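Local coordinates for DUF4595 domain-containing protein (Bacteroides vulgatus, PDB 3TZG) that is of unknown function but folds as a porin-like antiparallel beta barrel, at residues R76-R81 / T97-K102; T8-V13 / A167-Q172; S151-Y156 / Y206-G211. All blocks are in the same frame, centred on the assembly; numbering follows the deposited sequence.

Contact 1 (R76-R81 / T97-K102)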
loop_
_atom_site.group_PDB
_atom_site.type_symbol
_atom_site.label_atom_id
_atom_site.label_comp_id
_atom_site.label_asym_id
_atom_site.label_seq_id
_atom_site.Cartn_x
_atom_site.Cartn_y
_atom_site.Cartn_z
ATOM N N ARG A 76 -9.600 12.248 1.885
ATOM C CA ARG A 76 -9.641 12.911 3.176
ATOM C C ARG A 76 -9.985 11.922 4.293
ATOM O O ARG A 76 -9.583 12.127 5.442
ATOM C CB ARG A 76 -10.651 14.062 3.135
ATOM C CG ARG A 76 -10.287 15.119 2.101
ATOM C CD ARG A 76 -8.951 15.763 2.399
ATOM N NE ARG A 76 -8.518 16.630 1.308
ATOM C CZ ARG A 76 -7.443 17.404 1.357
ATOM N NH1 ARG A 76 -6.676 17.418 2.440
ATOM N NH2 ARG A 76 -7.130 18.178 0.326
ATOM N N GLU A 77 -10.705 10.841 3.937
ATOM C CA GLU A 77 -11.183 9.791 4.844
ATOM C C GLU A 77 -11.688 8.591 4.053
ATOM O O GLU A 77 -12.038 8.751 2.883
ATOM C CB GLU A 77 -12.299 10.353 5.739
ATOM C CG GLU A 77 -13.401 10.980 4.926
ATOM C CD GLU A 77 -14.479 11.681 5.701
ATOM O OE1 GLU A 77 -15.374 10.975 6.217
ATOM O OE2 GLU A 77 -14.520 12.931 5.645
ATOM N N SER A 78 -11.725 7.397 4.673
ATOM C CA SER A 78 -12.215 6.169 4.011
ATOM C C SER A 78 -12.900 5.224 5.006
ATOM O O SER A 78 -12.618 5.289 6.214
ATOM C CB SER A 78 -11.081 5.419 3.315
ATOM O OG SER A 78 -10.298 4.684 4.248
ATOM N N ARG A 79 -13.797 4.350 4.493
ATOM C CA ARG A 79 -14.461 3.321 5.274
ATOM C C ARG A 79 -14.348 2.019 4.517
ATOM O O ARG A 79 -14.634 1.976 3.315
ATOM C CB ARG A 79 -15.917 3.656 5.633
ATOM C CG ARG A 79 -16.396 2.736 6.749
ATOM C CD ARG A 79 -17.584 3.208 7.529
ATOM N NE ARG A 79 -17.723 2.326 8.683
ATOM C CZ ARG A 79 -18.620 2.484 9.646
ATOM N NH1 ARG A 79 -19.483 3.491 9.600
ATOM N NH2 ARG A 79 -18.664 1.633 10.664
ATOM N N ALA A 80 -13.907 0.966 5.216
ATOM C CA ALA A 80 -13.701 -0.345 4.623
ATOM C C ALA A 80 -14.292 -1.450 5.454
ATOM O O ALA A 80 -14.375 -1.354 6.685
ATOM C CB ALA A 80 -12.217 -0.595 4.455
ATOM N N ARG A 81 -14.718 -2.506 4.768
ATOM C CA ARG A 81 -15.185 -3.733 5.387
ATOM C C ARG A 81 -14.127 -4.761 5.089
ATOM O O ARG A 81 -13.732 -4.904 3.935
ATOM C CB ARG A 81 -16.590 -4.146 4.925
ATOM C CG ARG A 81 -17.043 -5.434 5.602
ATOM C CD ARG A 81 -18.539 -5.534 5.717
ATOM N NE ARG A 81 -19.060 -4.513 6.620
ATOM C CZ ARG A 81 -20.344 -4.359 6.914
ATOM N NH1 ARG A 81 -21.254 -5.172 6.395
ATOM N NH2 ARG A 81 -20.728 -3.395 7.738
ATOM N N THR A 97 -11.010 5.269 8.551
ATOM C CA THR A 97 -9.717 5.917 8.402
ATOM C C THR A 97 -9.867 7.381 7.991
ATOM O O THR A 97 -10.807 7.733 7.265
ATOM C CB THR A 97 -8.894 5.138 7.356
ATOM O OG1 THR A 97 -8.686 3.828 7.868
ATOM C CG2 THR A 97 -7.546 5.774 7.080
ATOM N N VAL A 98 -8.905 8.210 8.450
ATOM C CA VAL A 98 -8.773 9.620 8.108
ATOM C C VAL A 98 -7.325 9.863 7.649
ATOM O O VAL A 98 -6.377 9.295 8.197
ATOM C CB VAL A 98 -9.210 10.597 9.233
ATOM C CG1 VAL A 98 -10.721 10.567 9.410
ATOM C CG2 VAL A 98 -8.483 10.328 10.560
ATOM N N TYR A 99 -7.184 10.662 6.586
ATOM C CA TYR A 99 -5.911 11.052 5.952
ATOM C C TYR A 99 -5.658 12.558 6.227
ATOM O O TYR A 99 -6.528 13.383 5.935
ATOM C CB TYR A 99 -5.958 10.735 4.429
ATOM C CG TYR A 99 -6.328 9.295 4.120
ATOM C CD1 TYR A 99 -5.388 8.277 4.223
ATOM C CD2 TYR A 99 -7.626 8.947 3.765
ATOM C CE1 TYR A 99 -5.736 6.944 4.019
ATOM C CE2 TYR A 99 -7.980 7.614 3.518
ATOM C CZ TYR A 99 -7.034 6.612 3.660
ATOM O OH TYR A 99 -7.359 5.281 3.462
ATOM N N ASP A 100 -4.525 12.898 6.878
ATOM C CA ASP A 100 -4.156 14.290 7.182
ATOM C C ASP A 100 -2.786 14.594 6.625
ATOM O O ASP A 100 -1.873 13.753 6.685
ATOM C CB ASP A 100 -4.206 14.595 8.657
ATOM C CG ASP A 100 -5.638 14.622 9.151
ATOM O OD1 ASP A 100 -6.276 15.713 9.086
ATOM O OD2 ASP A 100 -6.128 13.561 9.595
ATOM N N TYR A 101 -2.663 15.814 6.063
ATOM C CA TYR A 101 -1.489 16.292 5.345
ATOM C C TYR A 101 -0.978 17.562 5.965
ATOM O O TYR A 101 -1.773 18.458 6.182
ATOM C CB TYR A 101 -1.860 16.525 3.867
ATOM C CG TYR A 101 -2.605 15.363 3.252
ATOM C CD1 TYR A 101 -1.921 14.303 2.667
ATOM C CD2 TYR A 101 -3.993 15.301 3.289
ATOM C CE1 TYR A 101 -2.603 13.232 2.091
ATOM C CE2 TYR A 101 -4.684 14.214 2.752
ATOM C CZ TYR A 101 -3.985 13.199 2.123
ATOM O OH TYR A 101 -4.653 12.117 1.612
ATOM N N LYS A 102 0.326 17.613 6.306
ATOM C CA LYS A 102 1.030 18.747 6.938
ATOM C C LYS A 102 2.371 18.881 6.211
ATOM O O LYS A 102 3.317 18.128 6.449
ATOM C CB LYS A 102 1.176 18.528 8.457
ATOM C CG LYS A 102 1.353 19.792 9.281
ATOM C CD LYS A 102 1.498 19.513 10.806
ATOM C CE LYS A 102 0.251 18.963 11.487
ATOM N NZ LYS A 102 0.440 18.705 12.950
HETATM O O HOH W 1 -7.018 15.970 5.079
#

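Contact 2 (T8-V13 / A167-Q172)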
loop_
_atom_site.group_PDB
_atom_site.type_symbol
_atom_site.label_atom_id
_atom_site.label_comp_id
_atom_site.label_asym_id
_atom_site.label_seq_id
_atom_site.Cartn_x
_atom_site.Cartn_y
_atom_site.Cartn_z
ATOM N N THR A 8 3.698 5.045 -19.197
ATOM C CA THR A 8 3.233 3.735 -19.695
ATOM C C THR A 8 2.254 3.073 -18.726
ATOM O O THR A 8 2.440 3.173 -17.515
ATOM C CB THR A 8 4.416 2.804 -19.942
ATOM O OG1 THR A 8 5.597 3.574 -20.158
ATOM C CG2 THR A 8 4.163 1.830 -21.097
ATOM N N TYR A 9 1.253 2.339 -19.269
ATOM C CA TYR A 9 0.176 1.714 -18.491
ATOM C C TYR A 9 0.421 0.230 -18.172
ATOM O O TYR A 9 0.779 -0.564 -19.035
ATOM C CB TYR A 9 -1.160 1.861 -19.233
ATOM C CG TYR A 9 -1.799 3.218 -19.021
ATOM C CD1 TYR A 9 -1.148 4.386 -19.403
ATOM C CD2 TYR A 9 -3.074 3.333 -18.480
ATOM C CE1 TYR A 9 -1.721 5.639 -19.192
ATOM C CE2 TYR A 9 -3.670 4.580 -18.287
ATOM C CZ TYR A 9 -2.988 5.733 -18.645
ATOM O OH TYR A 9 -3.556 6.977 -18.462
ATOM N N VAL A 10 0.204 -0.125 -16.910
ATOM C CA VAL A 10 0.349 -1.492 -16.414
ATOM C C VAL A 10 -0.930 -2.223 -16.770
ATOM O O VAL A 10 -2.012 -1.821 -16.335
ATOM C CB VAL A 10 0.677 -1.571 -14.881
ATOM C CG1 VAL A 10 0.875 -3.015 -14.415
ATOM C CG2 VAL A 10 1.899 -0.737 -14.537
ATOM N N THR A 11 -0.805 -3.302 -17.537
ATOM C CA THR A 11 -1.962 -4.065 -18.005
ATOM C C THR A 11 -2.121 -5.417 -17.290
ATOM O O THR A 11 -3.207 -6.002 -17.333
ATOM C CB THR A 11 -1.834 -4.299 -19.510
ATOM O OG1 THR A 11 -0.654 -5.068 -19.778
ATOM C CG2 THR A 11 -1.798 -2.995 -20.295
ATOM N N LYS A 12 -1.052 -5.919 -16.652
ATOM C CA LYS A 12 -1.078 -7.222 -15.988
ATOM C C LYS A 12 -0.077 -7.221 -14.854
ATOM O O LYS A 12 1.069 -6.812 -15.053
ATOM C CB LYS A 12 -0.769 -8.340 -17.026
ATOM C CG LYS A 12 -0.842 -9.770 -16.520
ATOM C CD LYS A 12 -1.023 -10.734 -17.671
ATOM C CE LYS A 12 0.105 -11.725 -17.839
ATOM N NZ LYS A 12 -0.201 -12.720 -18.902
ATOM N N VAL A 13 -0.526 -7.651 -13.668
ATOM C CA VAL A 13 0.258 -7.790 -12.431
ATOM C C VAL A 13 0.196 -9.271 -12.042
ATOM O O VAL A 13 -0.831 -9.913 -12.246
ATOM C CB VAL A 13 -0.233 -6.831 -11.317
ATOM C CG1 VAL A 13 0.515 -7.047 -10.007
ATOM C CG2 VAL A 13 -0.096 -5.382 -11.753
ATOM N N ALA A 167 5.660 4.953 -14.910
ATOM C CA ALA A 167 4.479 4.103 -15.028
ATOM C C ALA A 167 3.254 4.888 -14.598
ATOM O O ALA A 167 3.386 5.933 -13.950
ATOM C CB ALA A 167 4.647 2.843 -14.198
ATOM N N ASN A 168 2.065 4.412 -14.977
ATOM C CA ASN A 168 0.790 5.054 -14.636
ATOM C C ASN A 168 0.458 4.857 -13.133
ATOM O O ASN A 168 -0.146 5.735 -12.526
ATOM C CB ASN A 168 -0.330 4.503 -15.513
ATOM C CG ASN A 168 -0.721 3.074 -15.221
ATOM O OD1 ASN A 168 0.078 2.145 -15.299
ATOM N ND2 ASN A 168 -1.965 2.873 -14.851
ATOM N N LEU A 169 0.867 3.714 -12.543
ATOM C CA LEU A 169 0.632 3.390 -11.141
ATOM C C LEU A 169 1.797 3.818 -10.286
ATOM O O LEU A 169 2.907 3.994 -10.795
ATOM C CB LEU A 169 0.396 1.874 -10.950
ATOM C CG LEU A 169 -0.692 1.164 -11.763
ATOM C CD1 LEU A 169 -0.662 -0.299 -11.484
ATOM C CD2 LEU A 169 -2.085 1.741 -11.493
ATOM N N ASN A 170 1.551 3.973 -8.966
ATOM C CA ASN A 170 2.603 4.295 -8.013
ATOM C C ASN A 170 3.116 2.969 -7.510
ATOM O O ASN A 170 2.601 2.419 -6.526
ATOM C CB ASN A 170 2.119 5.234 -6.905
ATOM C CG ASN A 170 3.193 5.603 -5.919
ATOM O OD1 ASN A 170 4.397 5.492 -6.188
ATOM N ND2 ASN A 170 2.787 6.084 -4.761
ATOM N N LEU A 171 4.140 2.449 -8.208
ATOM C CA LEU A 171 4.713 1.118 -7.975
ATOM C C LEU A 171 5.403 0.970 -6.595
ATOM O O LEU A 171 5.605 -0.180 -6.191
ATOM C CB LEU A 171 5.684 0.734 -9.105
ATOM C CG LEU A 171 4.965 0.636 -10.480
ATOM C CD1 LEU A 171 5.899 0.266 -11.566
ATOM C CD2 LEU A 171 3.762 -0.320 -10.435
ATOM N N GLN A 172 5.633 2.087 -5.825
ATOM C CA GLN A 172 6.171 2.070 -4.447
ATOM C C GLN A 172 5.252 1.301 -3.539
ATOM O O GLN A 172 5.693 0.759 -2.518
ATOM C CB GLN A 172 6.342 3.478 -3.877
ATOM C CG GLN A 172 7.200 4.413 -4.698
ATOM C CD GLN A 172 7.015 5.860 -4.300
ATOM O OE1 GLN A 172 6.438 6.191 -3.239
ATOM N NE2 GLN A 172 7.486 6.758 -5.173
#

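Contact 3 (S151-Y156 / Y206-G211)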
loop_
_atom_site.group_PDB
_atom_site.type_symbol
_atom_site.label_atom_id
_atom_site.label_comp_id
_atom_site.label_asym_id
_atom_site.label_seq_id
_atom_site.Cartn_x
_atom_site.Cartn_y
_atom_site.Cartn_z
ATOM N N SER A 151 2.469 -1.929 20.171
ATOM C CA SER A 151 3.640 -2.293 19.388
ATOM C C SER A 151 3.885 -1.193 18.379
ATOM O O SER A 151 2.957 -0.429 18.071
ATOM C CB SER A 151 3.470 -3.644 18.719
ATOM O OG SER A 151 2.357 -3.640 17.851
ATOM N N SER A 152 5.129 -1.052 17.920
ATOM C CA SER A 152 5.460 -0.020 16.940
ATOM C C SER A 152 6.552 -0.480 15.978
ATOM O O SER A 152 7.273 -1.466 16.241
ATOM C CB SER A 152 5.908 1.255 17.630
ATOM O OG SER A 152 7.105 1.024 18.357
ATOM N N CYS A 153 6.685 0.285 14.880
ATOM C CA CYS A 153 7.688 0.050 13.873
ATOM C C CYS A 153 8.157 1.350 13.279
ATOM O O CYS A 153 7.350 2.233 12.981
ATOM C CB CYS A 153 7.141 -0.869 12.787
ATOM S SG CYS A 153 8.394 -1.474 11.637
ATOM N N HIS A 154 9.454 1.448 13.060
ATOM C CA HIS A 154 10.041 2.553 12.346
ATOM C C HIS A 154 10.706 1.977 11.125
ATOM O O HIS A 154 11.557 1.094 11.277
ATOM C CB HIS A 154 11.009 3.310 13.237
ATOM C CG HIS A 154 11.263 4.732 12.841
ATOM N ND1 HIS A 154 11.453 5.712 13.797
ATOM C CD2 HIS A 154 11.336 5.297 11.613
ATOM C CE1 HIS A 154 11.686 6.828 13.131
ATOM N NE2 HIS A 154 11.622 6.634 11.810
ATOM N N THR A 155 10.277 2.405 9.916
ATOM C CA THR A 155 10.817 1.917 8.631
ATOM C C THR A 155 11.644 3.045 7.935
ATOM O O THR A 155 11.200 4.188 7.861
ATOM C CB THR A 155 9.684 1.412 7.755
ATOM O OG1 THR A 155 8.913 0.447 8.464
ATOM C CG2 THR A 155 10.167 0.803 6.501
ATOM N N TYR A 156 12.864 2.724 7.477
ATOM C CA TYR A 156 13.735 3.705 6.816
ATOM C C TYR A 156 13.984 3.270 5.368
ATOM O O TYR A 156 14.214 2.091 5.127
ATOM C CB TYR A 156 15.067 3.884 7.589
ATOM C CG TYR A 156 14.905 4.270 9.042
ATOM C CD1 TYR A 156 14.740 3.299 10.032
ATOM C CD2 TYR A 156 14.958 5.600 9.441
ATOM C CE1 TYR A 156 14.651 3.645 11.378
ATOM C CE2 TYR A 156 14.828 5.960 10.787
ATOM C CZ TYR A 156 14.686 4.977 11.750
ATOM O OH TYR A 156 14.521 5.315 13.075
ATOM N N TYR A 206 13.914 -2.058 9.071
ATOM C CA TYR A 206 12.842 -2.099 10.057
ATOM C C TYR A 206 13.355 -2.147 11.468
ATOM O O TYR A 206 14.113 -3.053 11.799
ATOM C CB TYR A 206 11.984 -3.343 9.825
ATOM C CG TYR A 206 11.365 -3.359 8.459
ATOM C CD1 TYR A 206 10.159 -2.708 8.211
ATOM C CD2 TYR A 206 11.967 -4.043 7.411
ATOM C CE1 TYR A 206 9.576 -2.732 6.945
ATOM C CE2 TYR A 206 11.402 -4.060 6.142
ATOM C CZ TYR A 206 10.213 -3.394 5.909
ATOM O OH TYR A 206 9.682 -3.387 4.648
ATOM N N CYS A 207 12.890 -1.244 12.324
ATOM C CA CYS A 207 13.272 -1.284 13.721
ATOM C C CYS A 207 11.998 -1.410 14.555
ATOM O O CYS A 207 11.257 -0.448 14.706
ATOM C CB CYS A 207 14.110 -0.061 14.099
ATOM S SG CYS A 207 14.584 0.014 15.847
HETATM N N MSE A 208 11.719 -2.616 15.040
HETATM C CA MSE A 208 10.520 -2.886 15.820
HETATM C C MSE A 208 10.696 -2.655 17.289
HETATM O O MSE A 208 11.712 -3.058 17.885
HETATM C CB MSE A 208 10.044 -4.320 15.654
HETATM C CG MSE A 208 9.018 -4.493 14.573
HETATM SE SE MSE A 208 9.908 -4.892 12.905
HETATM C CE MSE A 208 10.606 -6.734 13.210
ATOM N N ASN A 209 9.652 -2.058 17.884
ATOM C CA ASN A 209 9.500 -1.817 19.306
ATOM C C ASN A 209 10.807 -1.297 19.939
ATOM O O ASN A 209 11.311 -1.827 20.955
ATOM C CB ASN A 209 9.031 -3.100 19.988
ATOM C CG ASN A 209 7.714 -3.534 19.451
ATOM O OD1 ASN A 209 6.718 -2.805 19.553
ATOM N ND2 ASN A 209 7.717 -4.676 18.767
ATOM N N HIS A 210 11.324 -0.227 19.316
ATOM C CA HIS A 210 12.492 0.550 19.683
ATOM C C HIS A 210 13.734 -0.337 19.845
ATOM O O HIS A 210 14.533 -0.123 20.771
ATOM C CB HIS A 210 12.233 1.354 20.966
ATOM C CG HIS A 210 10.874 1.972 20.993
ATOM N ND1 HIS A 210 10.591 3.116 20.274
ATOM C CD2 HIS A 210 9.748 1.556 21.633
ATOM C CE1 HIS A 210 9.309 3.365 20.498
ATOM N NE2 HIS A 210 8.759 2.451 21.315
ATOM N N GLY A 211 13.906 -1.290 18.927
ATOM C CA GLY A 211 15.089 -2.139 18.913
ATOM C C GLY A 211 14.965 -3.559 19.402
ATOM O O GLY A 211 15.961 -4.284 19.333
#

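Contact 1 (R76-R81 / T97-K102)
Tyr99 on strand 90-102 lies along Arg76, Glu77 and Ser78 of strand 74-85. Its CB starts 4.0 Å from Arg76 O, the carbonyl that accepts the hydrogen bond from Tyr99 N. CG stands anti to the carbonyl carbon, beside the backbone N (chi1 -54°), which leans the ring back toward the Thr97 end of its own strand. CD2 then meets Glu77 N at 3.6 Å, and CE2 meets Ser78 CB at 3.8 Å. Both partners sit near the ring plane, so the neighbouring strand runs past the edge of the tyrosine and not over it. At the tip, Tyr99 OH and Ser78 OG are hydrogen-bonded at 3.1 Å, and either hydroxyl could be the donor. Next to this hydroxyl pair, Ser78 and Thr97 form a hydrogen-bonded antiparallel pair, with Ser78 N reaching Thr97 O at 2.8 Å. Glu77 and Val98, a non-hydrogen-bonded pair, carry their side chains on the other face, where Glu77 CB touches Val98 CG1. Farther along, Arg76 sends NH1 to within 3.5 Å of Tyr101 CD2, with guanidinium and ring planes 88° apart. A water in the guanidinium plane accepts from NH1 and donates to Tyr99 O, while Arg76 NE bonds to Gly71 O. The two strands make a beta hairpin between strands 63-71 and 105-114, and on its buried face Tyr99 touches Phe68 and Ile108 from these and stacks on Tyr186 of helix 181-188.

Contact 2 (T8-V13 / A167-Q172)
The Tyr9 ring and the Asn168 amide lie stacked, their planes only 10° apart. Asn168 CB sits over the centre of one ring face, 3.9 Å from the Tyr9 ring centroid and 8° off the normal, a CH-pi contact. Tyr9 also packs edge-to-face with Tyr28. Past the ring, the amide uses both of its polar atoms: OD1 accepts from Val10 N at 2.8 Å, the donor standing above the amide carbonyl plane, and ND2 bonds to Tyr28 OH. CG of Asn168 lies between its backbone N and carbonyl carbon (chi1 70°), which turns the amide toward Val10 N and the Tyr9 ring. The backbone adds a bent bond, Asn168 N to Thr8 O at 2.8 Å. A lysine in place of Asn168 would probably leave Val10 N and Tyr28 OH without these amide partners and strip the flat group from the tyrosine face. Beside the polar part, Leu169 CD1 packs on Val10 CB at 3.9 Å, and Leu246 and Tyr248 also touch Val10. Here a loop carboxamide does what a neighbouring strand's carbonyl would do, just ahead of the first barrel strand. That strand, 12-15, pairs antiparallel with the last, 239-247, with a classic beta bulge where Thr11 and Lys12 both face Ser247, the closure expected of a beta barrel.

Contact 3 (S151-Y156 / Y206-G211)
Thr155 and Tyr206 run side by side and point the same way on one face of an antiparallel strand pair, 150-158 with 199-208, in the barrel wall. Thr155 CG2 rests 3.6 Å from Tyr206 CE1, and Thr155 OG1 approaches the ring obliquely. Cys153 flanks the same ring from its edge: SG lies 5.4 Å from the Tyr206 centroid and 83° off the normal, a sulfur-aromatic contact. With SG anti to the backbone N (chi1 -169°), the sulfur also meets SE of selenomethionine Met208 at 3.9 Å, so tyrosine, cysteine and selenomethionine form a row. His154 and Cys207, the hydrogen-bonded pair, carry their side chains on the other face; Cys207 N reaches His154 O at 2.9 Å, and His154 NE2 is hydrogen-bonded to Glu138 OE1. Beyond Met208, the His210 ring presents a face to Ser152 OG, 3.7 Å from His210 NE2. Asn209 grips Ser152 with two bonds: its N donates to Ser152 O, and its side-chain OD1, in place of a backbone carbonyl, accepts from Ser152 N at 2.9 Å, the donor above the amide carbonyl plane.

All three contacts reach the same antiparallel strand system, contact 2 only through the start of strand 12-15. Along the chain, contact 2 opens at 8-13 and closes at 167-172, after both segments of contact 1; contact 3 begins at 151-156, before that closure, and ends at 206-211, so the segments of contacts 2 and 3 alternate along the chain. Contact 1 joins the sequence neighbours of a hairpin, whereas contact 3 pairs strands separated by an excursion that includes residues 167-172 and helix 181-188. The centre of contact 1 is about 23 Å from each of the others; those of contacts 2 and 3 are about 29 Å apart, on opposite sides of the chain's centre. Wall pairing and loop packing thus tie distant parts of the sequence into one barrel.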